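Long-range contacts in protein ten1 (Schizosaccharomyces pombe, PDB 3KF6), which binds single-stranded telomeric DNA and, in complex with stn1, is required for telomere maintenance: residues R25-V30 and W65-G70; L9-Q14 and L40-S45; T48-V53 and I77-L82. All coordinates share one frame; numbering follows the deposited sequence.

Contact 1. Residues R25-V30 and W65-G70; sequences RFLGCV and WLNIVG
Asn67 OD1 is gripped by two waters that also hold Arg25: one donates to OD1 over 2.9 Å and accepts from Arg25 NE at the edge of the guanidinium, in its plane, while a second joins OD1 to NH2. The amide and guanidinium planes stand 68° apart, and the extended arginine chain carries the charged group past Val69 CG2 to a salt bridge from NH2 to Glu132 of the stn1 chain. Between the backbones, antiparallel hydrogen-bonded pairs form at Phe26-Ile68 and Gly28-Leu66; the shortest bond runs from Ile68 N to Phe26 O, 2.8 Å. Farther along the Arg25 face, the indole of Trp65 folds back across the neighbouring strand. Cys29 CB stands over the centre of the six-membered ring of Trp65, 3.5 Å from the centroid, and Cys29 SG lies over the five-membered ring at 4.1 Å, a sulfur-aromatic contact. Leu27 CG reaches Trp65 CE3 at 3.5 Å, the side chains crossing at about a right angle. On the other face Phe26, with CG held between backbone N and carbonyl carbon (chi1 54°), lies alongside Ile68, whose CB sits over the ring toward its rim, 4.0 Å from the centroid. Leu40 packs on Ile68 and Val78 on Phe26. At the far end Val30 CG2 meets Leu66 CD1. Strands 23-34 and 65-74 are antiparallel neighbours in the OB-fold barrel, with Phe26 and Ile68 turned to its interior.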
loop_
_atom_site.group_PDB
_atom_site.type_symbol
_atom_site.label_atom_id
_atom_site.label_comp_id
_atom_site.label_asym_id
_atom_site.label_seq_id
_atom_site.Cartn_x
_atom_site.Cartn_y
_atom_site.Cartn_z
ATOM N N ARG B 25 -8.716 0.311 -4.223
ATOM C CA ARG B 25 -8.312 -0.973 -3.663
ATOM C C ARG B 25 -9.434 -1.432 -2.741
ATOM O O ARG B 25 -9.886 -0.678 -1.875
ATOM C CB ARG B 25 -7.002 -0.885 -2.874
ATOM C CG ARG B 25 -6.732 -2.204 -2.156
ATOM C CD ARG B 25 -5.482 -2.204 -1.311
ATOM N NE ARG B 25 -5.489 -3.347 -0.398
ATOM C CZ ARG B 25 -4.437 -3.739 0.314
ATOM N NH1 ARG B 25 -3.283 -3.083 0.220
ATOM N NH2 ARG B 25 -4.541 -4.785 1.125
ATOM N N PHE B 26 -9.895 -2.667 -2.931
ATOM C CA PHE B 26 -10.967 -3.199 -2.105
ATOM C C PHE B 26 -10.931 -4.718 -2.028
ATOM O O PHE B 26 -10.280 -5.383 -2.840
ATOM C CB PHE B 26 -12.335 -2.744 -2.639
ATOM C CG PHE B 26 -12.561 -3.066 -4.087
ATOM C CD1 PHE B 26 -12.155 -2.186 -5.080
ATOM C CD2 PHE B 26 -13.172 -4.261 -4.459
ATOM C CE1 PHE B 26 -12.354 -2.488 -6.430
ATOM C CE2 PHE B 26 -13.371 -4.574 -5.805
ATOM C CZ PHE B 26 -12.961 -3.686 -6.788
ATOM N N LEU B 27 -11.640 -5.250 -1.040
ATOM C CA LEU B 27 -11.726 -6.685 -0.814
ATOM C C LEU B 27 -13.130 -7.135 -1.201
ATOM O O LEU B 27 -14.112 -6.451 -0.910
ATOM C CB LEU B 27 -11.453 -6.977 0.666
ATOM C CG LEU B 27 -11.582 -8.410 1.173
ATOM C CD1 LEU B 27 -10.549 -9.297 0.503
ATOM C CD2 LEU B 27 -11.394 -8.421 2.686
ATOM N N GLY B 28 -13.228 -8.284 -1.858
ATOM C CA GLY B 28 -14.531 -8.774 -2.267
ATOM C C GLY B 28 -14.605 -10.285 -2.279
ATOM O O GLY B 28 -13.581 -10.969 -2.368
ATOM N N CYS B 29 -15.829 -10.801 -2.194
ATOM C CA CYS B 29 -16.075 -12.236 -2.179
ATOM C C CYS B 29 -16.575 -12.699 -3.550
ATOM O O CYS B 29 -17.523 -12.129 -4.097
ATOM C CB CYS B 29 -17.109 -12.549 -1.099
ATOM S SG CYS B 29 -17.394 -14.293 -0.849
ATOM N N VAL B 30 -15.946 -13.736 -4.097
ATOM C CA VAL B 30 -16.324 -14.223 -5.420
ATOM C C VAL B 30 -17.734 -14.792 -5.502
ATOM O O VAL B 30 -18.075 -15.752 -4.811
ATOM C CB VAL B 30 -15.328 -15.290 -5.933
ATOM C CG1 VAL B 30 -15.757 -15.785 -7.306
ATOM C CG2 VAL B 30 -13.934 -14.693 -6.019
ATOM N N TRP B 65 -12.226 -14.959 -0.924
ATOM C CA TRP B 65 -12.006 -13.522 -0.843
ATOM C C TRP B 65 -10.753 -13.069 -1.577
ATOM O O TRP B 65 -9.688 -13.679 -1.456
ATOM C CB TRP B 65 -11.962 -13.086 0.623
ATOM C CG TRP B 65 -13.319 -13.147 1.285
ATOM C CD1 TRP B 65 -13.922 -14.240 1.840
ATOM C CD2 TRP B 65 -14.249 -12.065 1.419
ATOM N NE1 TRP B 65 -15.170 -13.905 2.313
ATOM C CE2 TRP B 65 -15.395 -12.575 2.065
ATOM C CE3 TRP B 65 -14.222 -10.712 1.051
ATOM C CZ2 TRP B 65 -16.509 -11.779 2.353
ATOM C CZ3 TRP B 65 -15.331 -9.919 1.336
ATOM C CH2 TRP B 65 -16.459 -10.457 1.982
ATOM N N LEU B 66 -10.897 -11.986 -2.337
ATOM C CA LEU B 66 -9.800 -11.440 -3.128
ATOM C C LEU B 66 -9.550 -9.962 -2.874
ATOM O O LEU B 66 -10.488 -9.206 -2.631
ATOM C CB LEU B 66 -10.111 -11.594 -4.620
ATOM C CG LEU B 66 -10.352 -12.999 -5.169
ATOM C CD1 LEU B 66 -10.752 -12.899 -6.639
ATOM C CD2 LEU B 66 -9.087 -13.835 -5.006
ATOM N N ASN B 67 -8.281 -9.569 -2.924
ATOM C CA ASN B 67 -7.911 -8.157 -2.794
ATOM C C ASN B 67 -7.784 -7.685 -4.238
ATOM O O ASN B 67 -7.155 -8.351 -5.063
ATOM C CB ASN B 67 -6.566 -7.976 -2.087
ATOM C CG ASN B 67 -6.682 -8.030 -0.581
ATOM O OD1 ASN B 67 -7.570 -7.415 0.013
ATOM N ND2 ASN B 67 -5.770 -8.756 0.052
ATOM N N ILE B 68 -8.368 -6.531 -4.536
ATOM C CA ILE B 68 -8.361 -5.989 -5.885
ATOM C C ILE B 68 -7.825 -4.568 -5.944
ATOM O O ILE B 68 -8.145 -3.751 -5.091
ATOM C CB ILE B 68 -9.809 -5.924 -6.460
ATOM C CG1 ILE B 68 -10.406 -7.329 -6.564
ATOM C CG2 ILE B 68 -9.816 -5.240 -7.826
ATOM C CD1 ILE B 68 -9.732 -8.209 -7.581
ATOM N N VAL B 69 -6.987 -4.298 -6.938
ATOM C CA VAL B 69 -6.514 -2.943 -7.190
ATOM C C VAL B 69 -6.912 -2.739 -8.643
ATOM O O VAL B 69 -6.568 -3.551 -9.501
ATOM C CB VAL B 69 -4.991 -2.775 -7.066
ATOM C CG1 VAL B 69 -4.602 -1.352 -7.511
ATOM C CG2 VAL B 69 -4.558 -2.995 -5.630
ATOM N N GLY B 70 -7.667 -1.683 -8.917
ATOM C CA GLY B 70 -8.078 -1.431 -10.283
ATOM C C GLY B 70 -8.589 -0.020 -10.448
ATOM O O GLY B 70 -8.538 0.772 -9.511
HETATM O O HOH W 1 -7.957 -4.591 0.215
HETATM O O HOH W 2 -6.282 -6.242 2.737
#

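Contact 2. Residues L9-Q14 and L40-S45; sequences LIFINQ and LIDGSS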
loop_
_atom_site.group_PDB
_atom_site.type_symbol
_atom_site.label_atom_id
_atom_site.label_comp_id
_atom_site.label_asym_id
_atom_site.label_seq_id
_atom_site.Cartn_x
_atom_site.Cartn_y
_atom_site.Cartn_z
ATOM N N LEU B 9 -8.287 3.217 -0.608
ATOM C CA LEU B 9 -8.738 2.018 0.088
ATOM C C LEU B 9 -10.187 2.220 0.506
ATOM O O LEU B 9 -10.482 3.060 1.357
ATOM C CB LEU B 9 -7.853 1.775 1.311
ATOM C CG LEU B 9 -8.135 0.535 2.157
ATOM C CD1 LEU B 9 -7.948 -0.729 1.319
ATOM C CD2 LEU B 9 -7.186 0.535 3.354
ATOM N N ILE B 10 -11.088 1.434 -0.080
ATOM C CA ILE B 10 -12.516 1.570 0.205
ATOM C C ILE B 10 -13.252 0.237 0.304
ATOM O O ILE B 10 -12.672 -0.825 0.118
ATOM C CB ILE B 10 -13.209 2.364 -0.907
ATOM C CG1 ILE B 10 -13.047 1.618 -2.235
ATOM C CG2 ILE B 10 -12.613 3.758 -1.014
ATOM C CD1 ILE B 10 -13.840 2.223 -3.381
ATOM N N PHE B 11 -14.547 0.313 0.601
ATOM C CA PHE B 11 -15.384 -0.875 0.656
ATOM C C PHE B 11 -16.085 -0.922 -0.691
ATOM O O PHE B 11 -16.192 0.097 -1.373
ATOM C CB PHE B 11 -16.445 -0.762 1.757
ATOM C CG PHE B 11 -15.882 -0.716 3.142
ATOM C CD1 PHE B 11 -15.797 0.490 3.827
ATOM C CD2 PHE B 11 -15.428 -1.875 3.759
ATOM C CE1 PHE B 11 -15.267 0.540 5.116
ATOM C CE2 PHE B 11 -14.895 -1.835 5.045
ATOM C CZ PHE B 11 -14.816 -0.622 5.724
ATOM N N ILE B 12 -16.557 -2.100 -1.084
ATOM C CA ILE B 12 -17.246 -2.215 -2.357
ATOM C C ILE B 12 -18.453 -1.282 -2.405
ATOM O O ILE B 12 -18.741 -0.687 -3.444
ATOM C CB ILE B 12 -17.682 -3.671 -2.618
ATOM C CG1 ILE B 12 -16.448 -4.501 -2.997
ATOM C CG2 ILE B 12 -18.737 -3.723 -3.730
ATOM C CD1 ILE B 12 -16.738 -5.967 -3.246
ATOM N N ASN B 13 -19.142 -1.136 -1.275
ATOM C CA ASN B 13 -20.315 -0.272 -1.217
ATOM C C ASN B 13 -20.002 1.210 -1.438
ATOM O O ASN B 13 -20.920 2.028 -1.526
ATOM C CB ASN B 13 -21.047 -0.449 0.123
ATOM C CG ASN B 13 -20.208 -0.038 1.316
ATOM O OD1 ASN B 13 -19.699 1.081 1.377
ATOM N ND2 ASN B 13 -20.070 -0.941 2.283
ATOM N N GLN B 14 -18.721 1.558 -1.528
ATOM C CA GLN B 14 -18.325 2.952 -1.738
ATOM C C GLN B 14 -17.820 3.210 -3.152
ATOM O O GLN B 14 -17.528 4.345 -3.519
ATOM C CB GLN B 14 -17.224 3.360 -0.750
ATOM C CG GLN B 14 -17.591 3.222 0.713
ATOM C CD GLN B 14 -16.409 3.503 1.620
ATOM O OE1 GLN B 14 -15.343 2.902 1.466
ATOM N NE2 GLN B 14 -16.588 4.417 2.570
ATOM N N LEU B 40 -17.887 -9.568 -7.726
ATOM C CA LEU B 40 -17.530 -9.631 -6.314
ATOM C C LEU B 40 -18.593 -8.970 -5.459
ATOM O O LEU B 40 -19.200 -7.977 -5.860
ATOM C CB LEU B 40 -16.196 -8.933 -6.058
ATOM C CG LEU B 40 -14.941 -9.535 -6.676
ATOM C CD1 LEU B 40 -13.736 -8.720 -6.230
ATOM C CD2 LEU B 40 -14.781 -10.978 -6.233
ATOM N N ILE B 41 -18.809 -9.520 -4.272
ATOM C CA ILE B 41 -19.803 -8.965 -3.371
ATOM C C ILE B 41 -19.235 -8.796 -1.973
ATOM O O ILE B 41 -18.216 -9.388 -1.618
ATOM C CB ILE B 41 -21.047 -9.877 -3.261
ATOM C CG1 ILE B 41 -20.650 -11.224 -2.653
ATOM C CG2 ILE B 41 -21.671 -10.081 -4.639
ATOM C CD1 ILE B 41 -21.817 -12.162 -2.417
ATOM N N ASP B 42 -19.908 -7.962 -1.197
ATOM C CA ASP B 42 -19.550 -7.716 0.190
ATOM C C ASP B 42 -20.873 -7.315 0.823
ATOM O O ASP B 42 -21.330 -6.184 0.666
ATOM C CB ASP B 42 -18.522 -6.592 0.309
ATOM C CG ASP B 42 -18.005 -6.431 1.724
ATOM O OD1 ASP B 42 -18.181 -7.372 2.529
ATOM O OD2 ASP B 42 -17.419 -5.374 2.034
ATOM N N GLY B 43 -21.499 -8.262 1.510
ATOM C CA GLY B 43 -22.788 -7.985 2.113
ATOM C C GLY B 43 -23.810 -7.844 0.999
ATOM O O GLY B 43 -23.913 -8.712 0.129
ATOM N N SER B 44 -24.556 -6.744 1.012
ATOM C CA SER B 44 -25.569 -6.501 -0.005
ATOM C C SER B 44 -25.022 -5.747 -1.217
ATOM O O SER B 44 -25.750 -5.501 -2.180
ATOM C CB SER B 44 -26.739 -5.723 0.604
ATOM O OG SER B 44 -26.286 -4.532 1.222
ATOM N N SER B 45 -23.741 -5.385 -1.177
ATOM C CA SER B 45 -23.131 -4.654 -2.286
ATOM C C SER B 45 -22.395 -5.575 -3.242
ATOM O O SER B 45 -21.993 -6.676 -2.878
ATOM C CB SER B 45 -22.145 -3.609 -1.768
ATOM O OG SER B 45 -21.100 -4.216 -1.025
HETATM O O HOH W 3 -15.349 -4.399 0.379
#
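A type II' beta turn from Asp42 to Ser45, at the tip of the hairpin joining strands 37-42 and 45-50, meets the loop that follows strand 8-9 in the OB fold. Ile12 carries most of the contact. Its CG1 is anti to the carbonyl carbon (chi1 -74°) and the chain continues extended, which brings CD1 against the hairpin strand: it lies 4.0 Å from Asp42 CB and 4.1 Å from Leu40 CB. The other branch goes to the turn, CG2 touching Ser45 OG at 3.6 Å. Next to it, Asn13 CB and Ser45 CB pack against each other at 3.8 Å.

No direct hydrogen bond crosses between residues 9-14 and 40-45. A water does so instead, accepting from Ile12 N and donating to Asp42 OD2 over 2.8 Å. Each side is tied up internally. In the turn, Ser45 OG donates to Asp42 O over 2.6 Å, in the carbonyl plane and on a lone pair, and Ser45 N uses the same oxygen. In the loop, Phe11 N gives its hydrogen to Gln14 OE1 over 2.8 Å with the donor tilted 22° from the carbonyl plane; that oxygen also accepts from Gln102 NE2 of helix 91-103, against which the Phe11 ring packs.

Two elements, each shaped by its own hydrogen bonds, thus meet through aliphatic carbon and one bridging water. The Ser45 hydroxyl gives its proton to Asp42 O, and no hydrogen bond joins its oxygen to Ile12 or Asn13, so those approaches are van der Waals contacts; the polar link between the two segments runs through water.

Contact 3. Residues T48-V53 and I77-L82; sequences TCDVTV and IVDVLL
Strands 48-50 and 77-80 run parallel, their axes 4.7 Å apart at the closest and 29° from alignment, with Thr48 beside Ile77, Cys49 beside Val78 and Asp50 beside Asp79. Three backbone bonds join them: Val78 N to Thr48 O at 2.8 Å, Asp50 N to Val78 O at 2.9 Å, and a longer one from Val80 N to Asp50 O. In the last the donor is tilted 22° from the carbonyl plane, at the point where residues 48-53 leave the strand.

Asp50 and Asp79 lie on one face, side by side and pointing the same way, their carboxylate planes 48° apart. Asp50 OD2 and Asp79 OD1 come within 3.9 Å, and both form salt bridges to Arg73 NH2 of strand 65-74, whose positive charge probably offsets the repulsion. The anti placement of Asp50 CG relative to the backbone N (chi1 -178°) accompanies an Asx turn: OD1 accepts from Thr52 N, nearly along its own C-O axis, and from Thr52 OG1, which comes from above the carboxylate plane. This double acceptance probably helps hold the chain as it leaves the strand.

The contacts of the Val80 side chain with Cys49 and Val51 are apolar. Its CG2 meets both Cys49 CB and Val51 CG1 at 3.6 Å, with the valine side chains side by side, while Ile68 of strand 65-74 also packs on Val80. Cys49 and Val78 both touch Phe26 of strand 23-34. Parallel pairing of the third strand of the meander with the last strand of the 65-74/77-85 hairpin closes the five-stranded OB-fold barrel.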
loop_
_atom_site.group_PDB
_atom_site.type_symbol
_atom_site.label_atom_id
_atom_site.label_comp_id
_atom_site.label_asym_id
_atom_site.label_seq_id
_atom_site.Cartn_x
_atom_site.Cartn_y
_atom_site.Cartn_z
ATOM N N THR B 48 -18.813 -5.362 -10.612
ATOM C CA THR B 48 -18.386 -6.173 -11.737
ATOM C C THR B 48 -16.940 -5.805 -12.044
ATOM O O THR B 48 -16.624 -4.642 -12.298
ATOM C CB THR B 48 -19.274 -5.910 -12.967
ATOM O OG1 THR B 48 -20.572 -6.468 -12.737
ATOM C CG2 THR B 48 -18.662 -6.528 -14.217
ATOM N N CYS B 49 -16.066 -6.803 -12.007
ATOM C CA CYS B 49 -14.649 -6.589 -12.257
ATOM C C CYS B 49 -14.187 -7.250 -13.548
ATOM O O CYS B 49 -14.369 -8.450 -13.740
ATOM C CB CYS B 49 -13.825 -7.130 -11.088
ATOM S SG CYS B 49 -14.201 -6.347 -9.492
ATOM N N ASP B 50 -13.587 -6.452 -14.423
ATOM C CA ASP B 50 -13.079 -6.946 -15.697
ATOM C C ASP B 50 -11.661 -7.459 -15.480
ATOM O O ASP B 50 -10.751 -6.682 -15.206
ATOM C CB ASP B 50 -13.062 -5.816 -16.727
ATOM C CG ASP B 50 -12.594 -6.277 -18.100
ATOM O OD1 ASP B 50 -11.654 -7.099 -18.172
ATOM O OD2 ASP B 50 -13.159 -5.803 -19.107
ATOM N N VAL B 51 -11.474 -8.769 -15.604
ATOM C CA VAL B 51 -10.160 -9.370 -15.401
ATOM C C VAL B 51 -9.614 -9.989 -16.679
ATOM O O VAL B 51 -8.688 -10.800 -16.636
ATOM C CB VAL B 51 -10.212 -10.464 -14.311
ATOM C CG1 VAL B 51 -10.534 -9.839 -12.960
ATOM C CG2 VAL B 51 -11.263 -11.512 -14.676
ATOM N N THR B 52 -10.187 -9.594 -17.811
ATOM C CA THR B 52 -9.775 -10.107 -19.113
ATOM C C THR B 52 -8.270 -10.010 -19.374
ATOM O O THR B 52 -7.679 -10.933 -19.930
ATOM C CB THR B 52 -10.515 -9.373 -20.251
ATOM O OG1 THR B 52 -11.928 -9.518 -20.074
ATOM C CG2 THR B 52 -10.122 -9.952 -21.604
ATOM N N VAL B 53 -7.651 -8.903 -18.976
ATOM C CA VAL B 53 -6.221 -8.725 -19.204
ATOM C C VAL B 53 -5.354 -9.321 -18.097
ATOM O O VAL B 53 -4.149 -9.499 -18.271
ATOM C CB VAL B 53 -5.842 -7.232 -19.337
ATOM C CG1 VAL B 53 -6.606 -6.596 -20.495
ATOM C CG2 VAL B 53 -6.115 -6.492 -18.035
ATOM N N ILE B 77 -18.573 -0.936 -12.273
ATOM C CA ILE B 77 -17.589 -1.677 -13.059
ATOM C C ILE B 77 -16.162 -1.197 -12.805
ATOM O O ILE B 77 -15.870 -0.002 -12.858
ATOM C CB ILE B 77 -17.909 -1.578 -14.572
ATOM C CG1 ILE B 77 -17.091 -2.603 -15.366
ATOM C CG2 ILE B 77 -17.633 -0.184 -15.065
ATOM C CD1 ILE B 77 -15.631 -2.268 -15.531
ATOM N N VAL B 78 -15.277 -2.150 -12.536
ATOM C CA VAL B 78 -13.879 -1.858 -12.256
ATOM C C VAL B 78 -12.942 -2.648 -13.165
ATOM O O VAL B 78 -13.100 -3.859 -13.331
ATOM C CB VAL B 78 -13.522 -2.212 -10.788
ATOM C CG1 VAL B 78 -12.017 -2.116 -10.583
ATOM C CG2 VAL B 78 -14.258 -1.286 -9.823
ATOM N N ASP B 79 -11.974 -1.956 -13.755
ATOM C CA ASP B 79 -10.978 -2.600 -14.606
ATOM C C ASP B 79 -9.840 -3.026 -13.682
ATOM O O ASP B 79 -9.128 -2.185 -13.134
ATOM C CB ASP B 79 -10.457 -1.625 -15.666
ATOM C CG ASP B 79 -11.383 -1.512 -16.860
ATOM O OD1 ASP B 79 -11.642 -2.550 -17.508
ATOM O OD2 ASP B 79 -11.850 -0.392 -17.154
ATOM N N VAL B 80 -9.670 -4.333 -13.514
ATOM C CA VAL B 80 -8.642 -4.854 -12.618
ATOM C C VAL B 80 -7.203 -4.739 -13.099
ATOM O O VAL B 80 -6.893 -5.022 -14.258
ATOM C CB VAL B 80 -8.918 -6.334 -12.272
ATOM C CG1 VAL B 80 -7.859 -6.849 -11.309
ATOM C CG2 VAL B 80 -10.307 -6.471 -11.661
ATOM N N LEU B 81 -6.325 -4.334 -12.181
ATOM C CA LEU B 81 -4.901 -4.184 -12.461
ATOM C C LEU B 81 -4.093 -5.212 -11.670
ATOM O O LEU B 81 -3.083 -5.729 -12.148
ATOM C CB LEU B 81 -4.431 -2.773 -12.081
ATOM C CG LEU B 81 -5.117 -1.607 -12.797
ATOM C CD1 LEU B 81 -4.636 -0.293 -12.208
ATOM C CD2 LEU B 81 -4.827 -1.671 -14.282
ATOM N N LEU B 82 -4.536 -5.495 -10.449
ATOM C CA LEU B 82 -3.860 -6.465 -9.595
ATOM C C LEU B 82 -4.862 -7.292 -8.805
ATOM O O LEU B 82 -5.872 -6.772 -8.337
ATOM C CB LEU B 82 -2.937 -5.761 -8.600
ATOM C CG LEU B 82 -1.742 -4.954 -9.112
ATOM C CD1 LEU B 82 -1.114 -4.212 -7.945
ATOM C CD2 LEU B 82 -0.730 -5.881 -9.767
#

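In the fold
Contacts 1 and 3 pair strands of one curled mixed sheet, the OB-fold barrel of ten1, while contact 2 sets the loop after strand 8-9 against a hairpin tip of it. Contact 1 is near the centre of the chain, with the centres of contacts 2 and 3 about 9 and 10 Å from its own; those two are about 15 Å apart. Along the sequence contact 1 interleaves with each of the others, whereas contact 2 closes before contact 3 opens. Strand 23-34 neighbours strand 37-42 of contact 2, and strand 65-74 neighbours strand 77-85 of contact 3. Leu40 and Cys49 touch, consistent with a continuous barrel. Arg25, Val69, Leu9 and Leu82 pack on stn1.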